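Local coordinates for GST N-terminal domain-containing protein (Pseudomonas syringae pv. tomato, PDB 3IC8), which is of unknown function but probably belongs to the glutathione S-transferase-like proteins, with a thioredoxin-like N-terminal and a helical C-terminal domain, at residues K40-G48 with R288-V298; P242-D250 with M277-I285. All coordinates share one frame; numbering follows the deposited sequence.

Contact 1. Residues K40-G48 with R288-V298; sequences KPDLTALTG and REDNRAGVVHV
The guanidinium of Arg288 lies flat over the C-terminal end of helix 41-47, with Gly48 CA centred above one face and only 3.4 Å from Arg288 NE. Ala45 O lies at its edge, where NH1 gives it a nearly straight bond (3.0 Å, 165°), although this donor stands above the carbonyl plane. Leu46 O comes to 2.7 Å from the same Arg288 NH1 along an oblique line. The pairing of a positive group with Ala45 O, near the C-terminal end of a helix, would probably be favourable electrostatically. Gly48, with positive phi, brings no side chain between its backbone and the guanidinium. A bend at chi3 (-67°) turns the Arg288 head toward the helix, and Asp290 OD1 forms a salt bridge with its NH2, the hydrogen bond within it being weak. The other Asp290 oxygen accepts from Ala293 N on its anti lone pair, an Asx motif that ties down the turn.

Arg292 uses an edge as well: its NH2 points in plane to Asp42 OD1 (2.8 Å), which it meets from above the carboxylate plane. Ser228 holds the second oxygen, Asp42 OD2. An apolar touch, Leu46 CD2 on Ala293 CB at 4.1 Å, accompanies the polar pairs.

Helix 41-47, part of the glutathione S-transferase N-terminal region, is therefore joined to the turn between strands 284-290 and 296-300. Ile232 of helix 228-237 and Ile62 of strand 61-63 pack around the joint.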
ATOM      1  N   LYS A  40       4.000  39.590 -10.094  1.00 27.25           N
ATOM      2  CA  LYS A  40       4.818  38.759  -9.250  1.00 26.40           C
ATOM      3  C   LYS A  40       6.238  39.210  -9.384  1.00 25.71           C
ATOM      4  O   LYS A  40       7.005  38.646 -10.112  1.00 25.60           O
ATOM      5  CB  LYS A  40       4.683  37.311  -9.658  1.00 26.15           C
ATOM      6  CG  LYS A  40       3.282  36.803  -9.674  1.00 25.84           C
ATOM      7  CD  LYS A  40       3.184  35.473 -10.347  1.00 25.17           C
ATOM      8  CE  LYS A  40       1.771  35.154 -10.713  1.00 26.10           C
ATOM      9  NZ  LYS A  40       1.349  33.839 -10.204  1.00 26.74           N
ATOM     10  N   PRO A  41       6.553  40.273  -8.679  1.00 25.31           N
ATOM     11  CA  PRO A  41       7.802  41.010  -8.831  1.00 24.72           C
ATOM     12  C   PRO A  41       9.063  40.242  -8.501  1.00 23.94           C
ATOM     13  O   PRO A  41      10.010  40.343  -9.230  1.00 23.66           O
ATOM     14  CB  PRO A  41       7.620  42.168  -7.872  1.00 24.43           C
ATOM     15  CG  PRO A  41       6.513  41.767  -7.002  1.00 25.15           C
ATOM     16  CD  PRO A  41       5.623  40.966  -7.797  1.00 25.05           C
ATOM     17  N   ASP A  42       9.073  39.484  -7.430  1.00 23.35           N
ATOM     18  CA  ASP A  42      10.202  38.637  -7.156  1.00 22.93           C
ATOM     19  C   ASP A  42      10.384  37.583  -8.230  1.00 22.35           C
ATOM     20  O   ASP A  42      11.485  37.221  -8.545  1.00 22.09           O
ATOM     21  CB  ASP A  42      10.127  38.031  -5.764  1.00 23.11           C
ATOM     22  CG  ASP A  42      10.158  39.074  -4.686  1.00 24.44           C
ATOM     23  OD1 ASP A  42       9.998  40.245  -5.027  1.00 25.04           O
ATOM     24  OD2 ASP A  42      10.334  38.740  -3.507  1.00 24.32           O
ATOM     25  N   LEU A  43       9.307  37.071  -8.784  1.00 21.43           N
ATOM     26  CA  LEU A  43       9.427  36.163  -9.891  1.00 20.57           C
ATOM     27  C   LEU A  43       9.965  36.775 -11.165  1.00 20.07           C
ATOM     28  O   LEU A  43      10.894  36.269 -11.732  1.00 19.83           O
ATOM     29  CB  LEU A  43       8.075  35.558 -10.151  1.00 20.74           C
ATOM     30  CG  LEU A  43       7.924  34.217 -10.831  1.00 21.77           C
ATOM     31  CD1 LEU A  43       7.378  34.409 -12.170  1.00 22.99           C
ATOM     32  CD2 LEU A  43       9.174  33.444 -10.875  1.00 21.50           C
ATOM     33  N   THR A  44       9.400  37.886 -11.595  1.00 19.48           N
ATOM     34  CA  THR A  44       9.863  38.567 -12.797  1.00 19.02           C
ATOM     35  C   THR A  44      11.223  39.199 -12.650  1.00 18.58           C
ATOM     36  O   THR A  44      11.861  39.515 -13.609  1.00 18.32           O
ATOM     37  CB  THR A  44       8.903  39.601 -13.268  1.00 19.22           C
ATOM     38  OG1 THR A  44       8.596  40.463 -12.194  1.00 20.31           O
ATOM     39  CG2 THR A  44       7.653  38.962 -13.729  1.00 18.19           C
ATOM     40  N   ALA A  45      11.654  39.349 -11.417  1.00 18.13           N
ATOM     41  CA  ALA A  45      12.981  39.790 -11.157  1.00 18.20           C
ATOM     42  C   ALA A  45      13.971  38.810 -11.707  1.00 18.11           C
ATOM     43  O   ALA A  45      14.966  39.215 -12.232  1.00 17.78           O
ATOM     44  CB  ALA A  45      13.186  39.932  -9.705  1.00 17.91           C
ATOM     45  N   LEU A  46      13.666  37.527 -11.622  1.00 17.97           N
ATOM     46  CA  LEU A  46      14.438  36.518 -12.310  1.00 17.96           C
ATOM     47  C   LEU A  46      14.070  36.234 -13.757  1.00 17.60           C
ATOM     48  O   LEU A  46      14.902  36.218 -14.598  1.00 18.06           O
ATOM     49  CB  LEU A  46      14.393  35.224 -11.528  1.00 17.87           C
ATOM     50  CG  LEU A  46      14.553  35.296 -10.027  1.00 18.34           C
ATOM     51  CD1 LEU A  46      14.048  34.059  -9.433  1.00 18.83           C
ATOM     52  CD2 LEU A  46      15.950  35.507  -9.634  1.00 18.49           C
ATOM     53  N   THR A  47      12.815  35.990 -14.041  1.00 17.80           N
ATOM     54  CA  THR A  47      12.368  35.679 -15.384  1.00 17.55           C
ATOM     55  C   THR A  47      12.457  36.757 -16.442  1.00 17.77           C
ATOM     56  O   THR A  47      12.608  36.457 -17.593  1.00 17.07           O
ATOM     57  CB  THR A  47      10.981  35.142 -15.397  1.00 17.78           C
ATOM     58  OG1 THR A  47      10.101  36.148 -14.938  1.00 17.60           O
ATOM     59  CG2 THR A  47      10.890  33.970 -14.497  1.00 17.26           C
ATOM     60  N   GLY A  48      12.344  38.009 -16.063  1.00 17.62           N
ATOM     61  CA  GLY A  48      12.145  39.033 -17.052  1.00 18.45           C
ATOM     62  C   GLY A  48      10.706  39.215 -17.448  1.00 18.78           C
ATOM     63  O   GLY A  48      10.402  39.846 -18.419  1.00 18.82           O
ATOM     64  N   ARG A 288      20.025  38.791 -19.293  1.00 25.83           N
ATOM     65  CA  ARG A 288      19.415  40.037 -18.902  1.00 25.76           C
ATOM     66  C   ARG A 288      19.964  40.458 -17.569  1.00 26.09           C
ATOM     67  O   ARG A 288      20.428  39.648 -16.829  1.00 26.16           O
ATOM     68  CB  ARG A 288      17.908  39.908 -18.834  1.00 25.34           C
ATOM     69  CG  ARG A 288      17.433  38.762 -18.035  1.00 25.52           C
ATOM     70  CD  ARG A 288      15.963  38.755 -17.931  1.00 25.31           C
ATOM     71  NE  ARG A 288      15.468  39.870 -17.169  1.00 25.51           N
ATOM     72  CZ  ARG A 288      15.321  39.863 -15.859  1.00 24.39           C
ATOM     73  NH1 ARG A 288      15.612  38.796 -15.169  1.00 21.73           N
ATOM     74  NH2 ARG A 288      14.853  40.922 -15.253  1.00 24.55           N
ATOM     75  N   GLU A 289      19.912  41.741 -17.268  1.00 26.63           N
ATOM     76  CA  GLU A 289      20.431  42.236 -16.013  1.00 27.18           C
ATOM     77  C   GLU A 289      19.315  42.852 -15.208  1.00 27.30           C
ATOM     78  O   GLU A 289      18.612  43.682 -15.697  1.00 27.52           O
ATOM     79  CB  GLU A 289      21.523  43.256 -16.295  1.00 27.34           C
ATOM     80  CG  GLU A 289      22.188  43.843 -15.080  1.00 29.30           C
ATOM     81  CD  GLU A 289      23.487  44.550 -15.406  1.00 32.22           C
ATOM     82  OE1 GLU A 289      23.716  44.868 -16.583  1.00 33.91           O
ATOM     83  OE2 GLU A 289      24.281  44.784 -14.485  1.00 32.86           O
ATOM     84  N   ASP A 290      19.126  42.407 -13.983  1.00 27.27           N
ATOM     85  CA  ASP A 290      18.023  42.894 -13.196  1.00 27.36           C
ATOM     86  C   ASP A 290      18.518  43.739 -12.055  1.00 27.39           C
ATOM     87  O   ASP A 290      19.575  43.508 -11.541  1.00 27.43           O
ATOM     88  CB  ASP A 290      17.170  41.749 -12.668  1.00 27.48           C
ATOM     89  CG  ASP A 290      15.935  42.225 -11.959  1.00 28.36           C
ATOM     90  OD1 ASP A 290      14.962  42.599 -12.612  1.00 27.89           O
ATOM     91  OD2 ASP A 290      15.942  42.240 -10.734  1.00 29.33           O
ATOM     92  N   ASN A 291      17.741  44.736 -11.671  1.00 27.19           N
ATOM     93  CA  ASN A 291      18.205  45.662 -10.672  1.00 27.18           C
ATOM     94  C   ASN A 291      18.461  45.006  -9.336  1.00 26.68           C
ATOM     95  O   ASN A 291      19.459  45.269  -8.719  1.00 26.43           O
ATOM     96  CB  ASN A 291      17.202  46.794 -10.514  1.00 27.41           C
ATOM     97  CG  ASN A 291      17.421  47.917 -11.503  1.00 28.31           C
ATOM     98  OD1 ASN A 291      18.492  48.071 -12.057  1.00 28.97           O
ATOM     99  ND2 ASN A 291      16.396  48.712 -11.718  1.00 29.10           N
ATOM    100  N   ARG A 292      17.533  44.202  -8.856  1.00 26.13           N
ATOM    101  CA  ARG A 292      17.806  43.285  -7.766  1.00 25.65           C
ATOM    102  C   ARG A 292      18.631  42.035  -7.981  1.00 25.35           C
ATOM    103  O   ARG A 292      19.471  41.722  -7.186  1.00 25.24           O
ATOM    104  CB  ARG A 292      16.528  42.902  -7.065  1.00 26.04           C
ATOM    105  CG  ARG A 292      15.772  44.060  -6.565  1.00 26.24           C
ATOM    106  CD  ARG A 292      14.339  43.839  -6.774  1.00 27.28           C
ATOM    107  NE  ARG A 292      13.767  43.196  -5.624  1.00 27.88           N
ATOM    108  CZ  ARG A 292      12.737  42.383  -5.675  1.00 26.79           C
ATOM    109  NH1 ARG A 292      12.160  42.109  -6.821  1.00 26.95           N
ATOM    110  NH2 ARG A 292      12.288  41.861  -4.577  1.00 26.24           N
ATOM    111  N   ALA A 293      18.338  41.270  -9.014  1.00 25.44           N
ATOM    112  CA  ALA A 293      18.975  39.971  -9.184  1.00 24.99           C
ATOM    113  C   ALA A 293      20.295  39.949  -9.922  1.00 24.74           C
ATOM    114  O   ALA A 293      20.977  38.961  -9.914  1.00 25.03           O
ATOM    115  CB  ALA A 293      18.030  39.010  -9.798  1.00 24.99           C
ATOM    116  N   GLY A 294      20.664  41.028 -10.569  1.00 24.26           N
ATOM    117  CA  GLY A 294      21.926  41.040 -11.252  1.00 23.57           C
ATOM    118  C   GLY A 294      21.850  40.410 -12.597  1.00 23.50           C
ATOM    119  O   GLY A 294      20.813  40.383 -13.199  1.00 23.29           O
ATOM    120  N   VAL A 295      22.971  39.917 -13.068  1.00 23.43           N
ATOM    121  CA  VAL A 295      23.025  39.303 -14.362  1.00 22.91           C
ATOM    122  C   VAL A 295      22.490  37.904 -14.286  1.00 23.00           C
ATOM    123  O   VAL A 295      22.852  37.146 -13.418  1.00 22.98           O
ATOM    124  CB  VAL A 295      24.424  39.245 -14.877  1.00 22.99           C
ATOM    125  CG1 VAL A 295      24.450  38.504 -16.149  1.00 22.31           C
ATOM    126  CG2 VAL A 295      24.953  40.602 -15.065  1.00 22.42           C
ATOM    127  N   VAL A 296      21.624  37.577 -15.224  1.00 22.31           N
ATOM    128  CA  VAL A 296      20.917  36.333 -15.214  1.00 21.60           C
ATOM    129  C   VAL A 296      20.784  35.739 -16.607  1.00 21.68           C
ATOM    130  O   VAL A 296      20.676  36.444 -17.577  1.00 21.41           O
ATOM    131  CB  VAL A 296      19.566  36.577 -14.622  1.00 21.83           C
ATOM    132  CG1 VAL A 296      18.522  36.063 -15.483  1.00 21.84           C
ATOM    133  CG2 VAL A 296      19.488  36.032 -13.271  1.00 20.99           C
ATOM    134  N   HIS A 297      20.790  34.424 -16.687  1.00 21.15           N
ATOM    135  CA  HIS A 297      20.573  33.733 -17.935  1.00 20.86           C
ATOM    136  C   HIS A 297      19.231  33.046 -17.854  1.00 20.63           C
ATOM    137  O   HIS A 297      18.975  32.347 -16.912  1.00 20.39           O
ATOM    138  CB  HIS A 297      21.621  32.663 -18.140  1.00 20.55           C
ATOM    139  CG  HIS A 297      22.886  33.144 -18.759  1.00 20.58           C
ATOM    140  ND1 HIS A 297      23.190  34.470 -18.909  1.00 21.38           N
ATOM    141  CD2 HIS A 297      23.931  32.462 -19.261  1.00 18.52           C
ATOM    142  CE1 HIS A 297      24.367  34.585 -19.481  1.00 20.53           C
ATOM    143  NE2 HIS A 297      24.833  33.380 -19.710  1.00 19.24           N
ATOM    144  N   VAL A 298      18.392  33.242 -18.858  1.00 20.01           N
ATOM    145  CA  VAL A 298      17.079  32.644 -18.917  1.00 18.76           C
ATOM    146  C   VAL A 298      16.949  31.687 -20.089  1.00 18.66           C
ATOM    147  O   VAL A 298      17.264  32.018 -21.192  1.00 18.42           O
ATOM    148  CB  VAL A 298      16.024  33.711 -18.993  1.00 18.98           C
ATOM    149  CG1 VAL A 298      14.665  33.138 -18.865  1.00 17.83           C
ATOM    150  CG2 VAL A 298      16.235  34.682 -17.941  1.00 17.83           C
TER

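Contact 2. Residues P242-D250 with M277-I285; sequences PLPDETFID and MFTGREELI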
ATOM      1  N   PRO A 242      28.304  28.121 -17.643  1.00 28.95           N
ATOM      2  CA  PRO A 242      28.917  28.233 -18.949  1.00 29.12           C
ATOM      3  C   PRO A 242      27.939  27.711 -19.958  1.00 29.20           C
ATOM      4  O   PRO A 242      27.233  26.784 -19.656  1.00 29.83           O
ATOM      5  CB  PRO A 242      30.115  27.304 -18.839  1.00 28.94           C
ATOM      6  CG  PRO A 242      29.809  26.407 -17.763  1.00 29.15           C
ATOM      7  CD  PRO A 242      29.033  27.181 -16.791  1.00 28.96           C
ATOM      8  N   LEU A 243      27.908  28.318 -21.128  1.00 28.88           N
ATOM      9  CA  LEU A 243      27.015  27.944 -22.187  1.00 28.60           C
ATOM     10  C   LEU A 243      27.383  26.621 -22.793  1.00 28.55           C
ATOM     11  O   LEU A 243      28.497  26.210 -22.750  1.00 28.87           O
ATOM     12  CB  LEU A 243      27.063  28.981 -23.281  1.00 28.52           C
ATOM     13  CG  LEU A 243      26.911  30.430 -22.910  1.00 28.42           C
ATOM     14  CD1 LEU A 243      26.937  31.239 -24.108  1.00 26.85           C
ATOM     15  CD2 LEU A 243      25.639  30.627 -22.225  1.00 28.82           C
ATOM     16  N   PRO A 244      26.431  25.980 -23.418  1.00 28.89           N
ATOM     17  CA  PRO A 244      26.668  24.695 -24.038  1.00 29.07           C
ATOM     18  C   PRO A 244      27.632  24.829 -25.188  1.00 29.67           C
ATOM     19  O   PRO A 244      27.711  25.864 -25.807  1.00 29.74           O
ATOM     20  CB  PRO A 244      25.296  24.323 -24.545  1.00 29.03           C
ATOM     21  CG  PRO A 244      24.411  25.032 -23.718  1.00 28.63           C
ATOM     22  CD  PRO A 244      25.011  26.304 -23.412  1.00 28.60           C
ATOM     23  N   ASP A 245      28.376  23.781 -25.473  1.00 30.10           N
ATOM     24  CA  ASP A 245      29.392  23.881 -26.488  1.00 30.73           C
ATOM     25  C   ASP A 245      28.880  23.466 -27.833  1.00 30.54           C
ATOM     26  O   ASP A 245      29.624  23.412 -28.774  1.00 30.75           O
ATOM     27  CB  ASP A 245      30.641  23.096 -26.125  1.00 30.95           C
ATOM     28  CG  ASP A 245      30.341  21.705 -25.717  1.00 32.93           C
ATOM     29  OD1 ASP A 245      31.258  21.034 -25.242  1.00 34.50           O
ATOM     30  OD2 ASP A 245      29.189  21.279 -25.861  1.00 34.27           O
ATOM     31  N   GLU A 246      27.599  23.191 -27.919  1.00 30.38           N
ATOM     32  CA  GLU A 246      26.990  22.720 -29.138  1.00 30.03           C
ATOM     33  C   GLU A 246      27.062  23.759 -30.235  1.00 29.75           C
ATOM     34  O   GLU A 246      26.985  24.932 -29.974  1.00 30.02           O
ATOM     35  CB  GLU A 246      25.551  22.334 -28.853  1.00 30.05           C
ATOM     36  CG  GLU A 246      24.598  22.628 -29.949  1.00 30.19           C
ATOM     37  CD  GLU A 246      23.212  22.143 -29.647  1.00 30.72           C
ATOM     38  OE1 GLU A 246      22.452  21.937 -30.589  1.00 29.72           O
ATOM     39  OE2 GLU A 246      22.883  21.961 -28.474  1.00 29.40           O
ATOM     40  N   THR A 247      27.221  23.312 -31.466  1.00 29.45           N
ATOM     41  CA  THR A 247      27.298  24.210 -32.601  1.00 29.10           C
ATOM     42  C   THR A 247      26.043  24.054 -33.410  1.00 28.93           C
ATOM     43  O   THR A 247      25.654  22.969 -33.760  1.00 28.56           O
ATOM     44  CB  THR A 247      28.469  23.859 -33.486  1.00 29.12           C
ATOM     45  OG1 THR A 247      28.420  22.473 -33.787  1.00 29.15           O
ATOM     46  CG2 THR A 247      29.753  24.122 -32.779  1.00 28.79           C
ATOM     47  N   PHE A 248      25.386  25.158 -33.675  1.00 28.75           N
ATOM     48  CA  PHE A 248      24.107  25.104 -34.320  1.00 28.80           C
ATOM     49  C   PHE A 248      23.942  26.343 -35.130  1.00 28.58           C
ATOM     50  O   PHE A 248      24.381  27.389 -34.724  1.00 28.75           O
ATOM     51  CB  PHE A 248      23.052  25.045 -33.221  1.00 28.82           C
ATOM     52  CG  PHE A 248      21.651  25.038 -33.697  1.00 29.19           C
ATOM     53  CD1 PHE A 248      21.126  23.948 -34.311  1.00 29.64           C
ATOM     54  CD2 PHE A 248      20.838  26.106 -33.470  1.00 28.26           C
ATOM     55  CE1 PHE A 248      19.835  23.957 -34.710  1.00 30.66           C
ATOM     56  CE2 PHE A 248      19.574  26.102 -33.864  1.00 28.41           C
ATOM     57  CZ  PHE A 248      19.067  25.037 -34.480  1.00 29.68           C
ATOM     58  N   ILE A 249      23.282  26.230 -36.265  1.00 28.59           N
ATOM     59  CA  ILE A 249      22.953  27.402 -37.028  1.00 28.56           C
ATOM     60  C   ILE A 249      21.489  27.620 -36.920  1.00 28.13           C
ATOM     61  O   ILE A 249      20.715  26.779 -37.268  1.00 28.09           O
ATOM     62  CB  ILE A 249      23.258  27.232 -38.516  1.00 29.01           C
ATOM     63  CG1 ILE A 249      24.655  26.676 -38.733  1.00 29.42           C
ATOM     64  CG2 ILE A 249      23.118  28.548 -39.228  1.00 28.96           C
ATOM     65  CD1 ILE A 249      24.699  25.556 -39.738  1.00 29.13           C
ATOM     66  N   ASP A 250      21.101  28.775 -36.454  1.00 27.68           N
ATOM     67  CA  ASP A 250      19.717  29.038 -36.286  1.00 27.70           C
ATOM     68  C   ASP A 250      18.982  29.047 -37.601  1.00 27.44           C
ATOM     69  O   ASP A 250      19.470  29.526 -38.596  1.00 27.73           O
ATOM     70  CB  ASP A 250      19.537  30.352 -35.580  1.00 27.54           C
ATOM     71  CG  ASP A 250      18.141  30.586 -35.189  1.00 28.93           C
ATOM     72  OD1 ASP A 250      17.331  30.926 -36.043  1.00 30.34           O
ATOM     73  OD2 ASP A 250      17.829  30.415 -34.020  1.00 30.25           O
HETATM   74  N   MSE A 277      22.259  34.563 -25.963  1.00 23.89           N
HETATM   75  CA  MSE A 277      23.567  34.026 -25.724  1.00 23.15           C
HETATM   76  C   MSE A 277      23.827  32.689 -26.371  1.00 22.86           C
HETATM   77  O   MSE A 277      24.947  32.349 -26.629  1.00 21.98           O
HETATM   78  CB  MSE A 277      23.775  33.955 -24.225  1.00 20.00           C
HETATM   79  CG  MSE A 277      23.557  35.295 -23.571  1.00 20.00           C
HETATM   80 SE   MSE A 277      25.069  36.458 -23.707  1.00 20.00          SE
HETATM   81  CE  MSE A 277      26.284  35.246 -22.928  1.00 20.00           C
ATOM     82  N   PHE A 278      22.779  31.914 -26.585  1.00 23.02           N
ATOM     83  CA  PHE A 278      22.914  30.615 -27.182  1.00 23.44           C
ATOM     84  C   PHE A 278      21.647  30.234 -27.895  1.00 24.10           C
ATOM     85  O   PHE A 278      20.579  30.478 -27.411  1.00 24.17           O
ATOM     86  CB  PHE A 278      23.226  29.612 -26.090  1.00 22.97           C
ATOM     87  CG  PHE A 278      23.249  28.191 -26.540  1.00 23.49           C
ATOM     88  CD1 PHE A 278      24.416  27.597 -26.913  1.00 22.26           C
ATOM     89  CD2 PHE A 278      22.114  27.439 -26.549  1.00 23.15           C
ATOM     90  CE1 PHE A 278      24.437  26.327 -27.295  1.00 22.06           C
ATOM     91  CE2 PHE A 278      22.150  26.162 -26.932  1.00 21.80           C
ATOM     92  CZ  PHE A 278      23.307  25.612 -27.308  1.00 23.18           C
ATOM     93  N   THR A 279      21.790  29.645 -29.065  1.00 24.58           N
ATOM     94  CA  THR A 279      20.696  29.064 -29.795  1.00 24.60           C
ATOM     95  C   THR A 279      21.084  27.645 -30.100  1.00 24.74           C
ATOM     96  O   THR A 279      22.159  27.386 -30.561  1.00 24.90           O
ATOM     97  CB  THR A 279      20.371  29.844 -31.061  1.00 24.65           C
ATOM     98  OG1 THR A 279      19.285  29.227 -31.727  1.00 24.56           O
ATOM     99  CG2 THR A 279      21.506  29.827 -31.979  1.00 25.01           C
ATOM    100  N   GLY A 280      20.197  26.721 -29.803  1.00 24.39           N
ATOM    101  CA  GLY A 280      20.498  25.310 -29.841  1.00 24.50           C
ATOM    102  C   GLY A 280      19.309  24.502 -30.243  1.00 24.47           C
ATOM    103  O   GLY A 280      18.268  25.036 -30.455  1.00 24.54           O
ATOM    104  N   ARG A 281      19.504  23.209 -30.383  1.00 24.71           N
ATOM    105  CA  ARG A 281      18.458  22.298 -30.793  1.00 24.59           C
ATOM    106  C   ARG A 281      17.303  22.222 -29.808  1.00 24.34           C
ATOM    107  O   ARG A 281      16.157  22.194 -30.180  1.00 24.11           O
ATOM    108  CB  ARG A 281      19.052  20.916 -30.938  1.00 24.24           C
ATOM    109  CG  ARG A 281      19.796  20.686 -32.186  1.00 25.65           C
ATOM    110  CD  ARG A 281      20.761  19.538 -32.013  1.00 27.24           C
ATOM    111  NE  ARG A 281      21.719  19.425 -33.101  1.00 28.15           N
ATOM    112  CZ  ARG A 281      22.726  20.261 -33.315  1.00 29.31           C
ATOM    113  NH1 ARG A 281      22.924  21.296 -32.524  1.00 27.84           N
ATOM    114  NH2 ARG A 281      23.540  20.058 -34.328  1.00 29.38           N
ATOM    115  N   GLU A 282      17.646  22.187 -28.542  1.00 24.34           N
ATOM    116  CA  GLU A 282      16.697  22.163 -27.485  1.00 24.63           C
ATOM    117  C   GLU A 282      16.540  23.479 -26.771  1.00 25.34           C
ATOM    118  O   GLU A 282      15.655  23.616 -25.970  1.00 26.37           O
ATOM    119  CB  GLU A 282      17.137  21.126 -26.483  1.00 23.72           C
ATOM    120  CG  GLU A 282      17.147  19.744 -27.013  1.00 24.31           C
ATOM    121  CD  GLU A 282      15.764  19.147 -27.178  1.00 25.32           C
ATOM    122  OE1 GLU A 282      14.839  19.578 -26.510  1.00 24.35           O
ATOM    123  OE2 GLU A 282      15.600  18.235 -27.984  1.00 23.46           O
ATOM    124  N   GLU A 283      17.408  24.439 -27.022  1.00 25.29           N
ATOM    125  CA  GLU A 283      17.489  25.582 -26.139  1.00 25.27           C
ATOM    126  C   GLU A 283      17.804  26.948 -26.718  1.00 24.66           C
ATOM    127  O   GLU A 283      18.565  27.080 -27.624  1.00 24.13           O
ATOM    128  CB  GLU A 283      18.532  25.274 -25.080  1.00 25.85           C
ATOM    129  CG  GLU A 283      18.311  25.914 -23.778  1.00 27.46           C
ATOM    130  CD  GLU A 283      19.339  25.502 -22.779  1.00 31.38           C
ATOM    131  OE1 GLU A 283      20.385  24.984 -23.160  1.00 33.67           O
ATOM    132  OE2 GLU A 283      19.104  25.685 -21.600  1.00 31.73           O
ATOM    133  N   LEU A 284      17.226  27.966 -26.128  1.00 24.25           N
ATOM    134  CA  LEU A 284      17.643  29.322 -26.332  1.00 24.41           C
ATOM    135  C   LEU A 284      17.996  29.959 -25.004  1.00 24.44           C
ATOM    136  O   LEU A 284      17.266  29.841 -24.062  1.00 24.43           O
ATOM    137  CB  LEU A 284      16.548  30.122 -26.993  1.00 24.71           C
ATOM    138  CG  LEU A 284      15.937  29.585 -28.263  1.00 24.50           C
ATOM    139  CD1 LEU A 284      14.535  29.973 -28.321  1.00 24.13           C
ATOM    140  CD2 LEU A 284      16.641  30.136 -29.388  1.00 24.98           C
ATOM    141  N   ILE A 285      19.117  30.651 -24.939  1.00 24.52           N
ATOM    142  CA  ILE A 285      19.534  31.301 -23.717  1.00 24.60           C
ATOM    143  C   ILE A 285      19.636  32.810 -23.831  1.00 24.92           C
ATOM    144  O   ILE A 285      20.234  33.332 -24.725  1.00 24.81           O
ATOM    145  CB  ILE A 285      20.851  30.774 -23.255  1.00 24.51           C
ATOM    146  CG1 ILE A 285      20.854  29.274 -23.339  1.00 24.70           C
ATOM    147  CG2 ILE A 285      21.069  31.125 -21.853  1.00 24.42           C
ATOM    148  CD1 ILE A 285      21.909  28.676 -22.577  1.00 23.79           C
TER
HETATM  149  O   HOH W   1      20.259  23.025 -26.887  1.00 16.22           O
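Phe248 reaches across to the end of strand 277-279 and the turn that follows at Gly280 and Arg281, and its side chain is a worked example of an aromatic group laid on backbone. CB starts 3.7 Å from Thr279 O. With CG anti to the backbone N (chi1 178°), the ring extends over the turn: CD2 approaches Thr279 O at 3.4 Å, CE2 passes near Thr279 OG1, and at the tip CZ lies 4.1 Å from Gly280 O. On the other flank, CD1 and CE1 border Arg281 CG. One face of the ring therefore rests on the Gly280-Arg281 peptide, with Arg281 N above its centre.

A second aromatic group, Phe278, is covered on one face by Pro244, whose CG makes a CH-pi contact 3.9 Å from the ring centroid. Glu246 OE2 lies at the edge of that ring, and water 1 links this oxygen to Glu282 N. Glu246 also salt-bridges Arg281, but the modelled atoms are too close for the detail to be trusted. Farther along, Leu243 packs on Met277, here selenomethionine, and on Ile285. A classic beta bulge sets Met277 and Phe278 opposite the single residue Ile285.

Thr279 OG1 donates to the anti lone pair of Asp250 OD2 (3.0 Å). Arg302 forms a salt bridge with the same oxygen, while Asn252 N binds Asp250 OD1. The chemistry thus changes along the segment: apolar contacts seat 243-244 on the strands; around 246-250 polar and charged groups join the aromatic packing of Phe248, at the turn and at the strand end, and Arg302 probably stabilises Asp250 as a carboxylate.

Both contacts are partly buried, have their centres about 20 Å from the centre of the chain, and use strand 284-290, but they engage different ends of it. Contact 1 holds that strand's C-terminal end and the following turn against a helix of the N-terminal region. Contact 2 lays an irregular segment along its N-terminal end and the hairpin before it. Their centres are about 21 Å apart, yet His297 connects them, packing on Leu243, Met277 and Ile285. Chemistry follows place: arginines meeting helix carbonyls and a carboxylate dominate contact 1, whereas contact 2 relies on aromatic and proline packing, with polar and charged pairs gathered at the turn and the adjoining strand end.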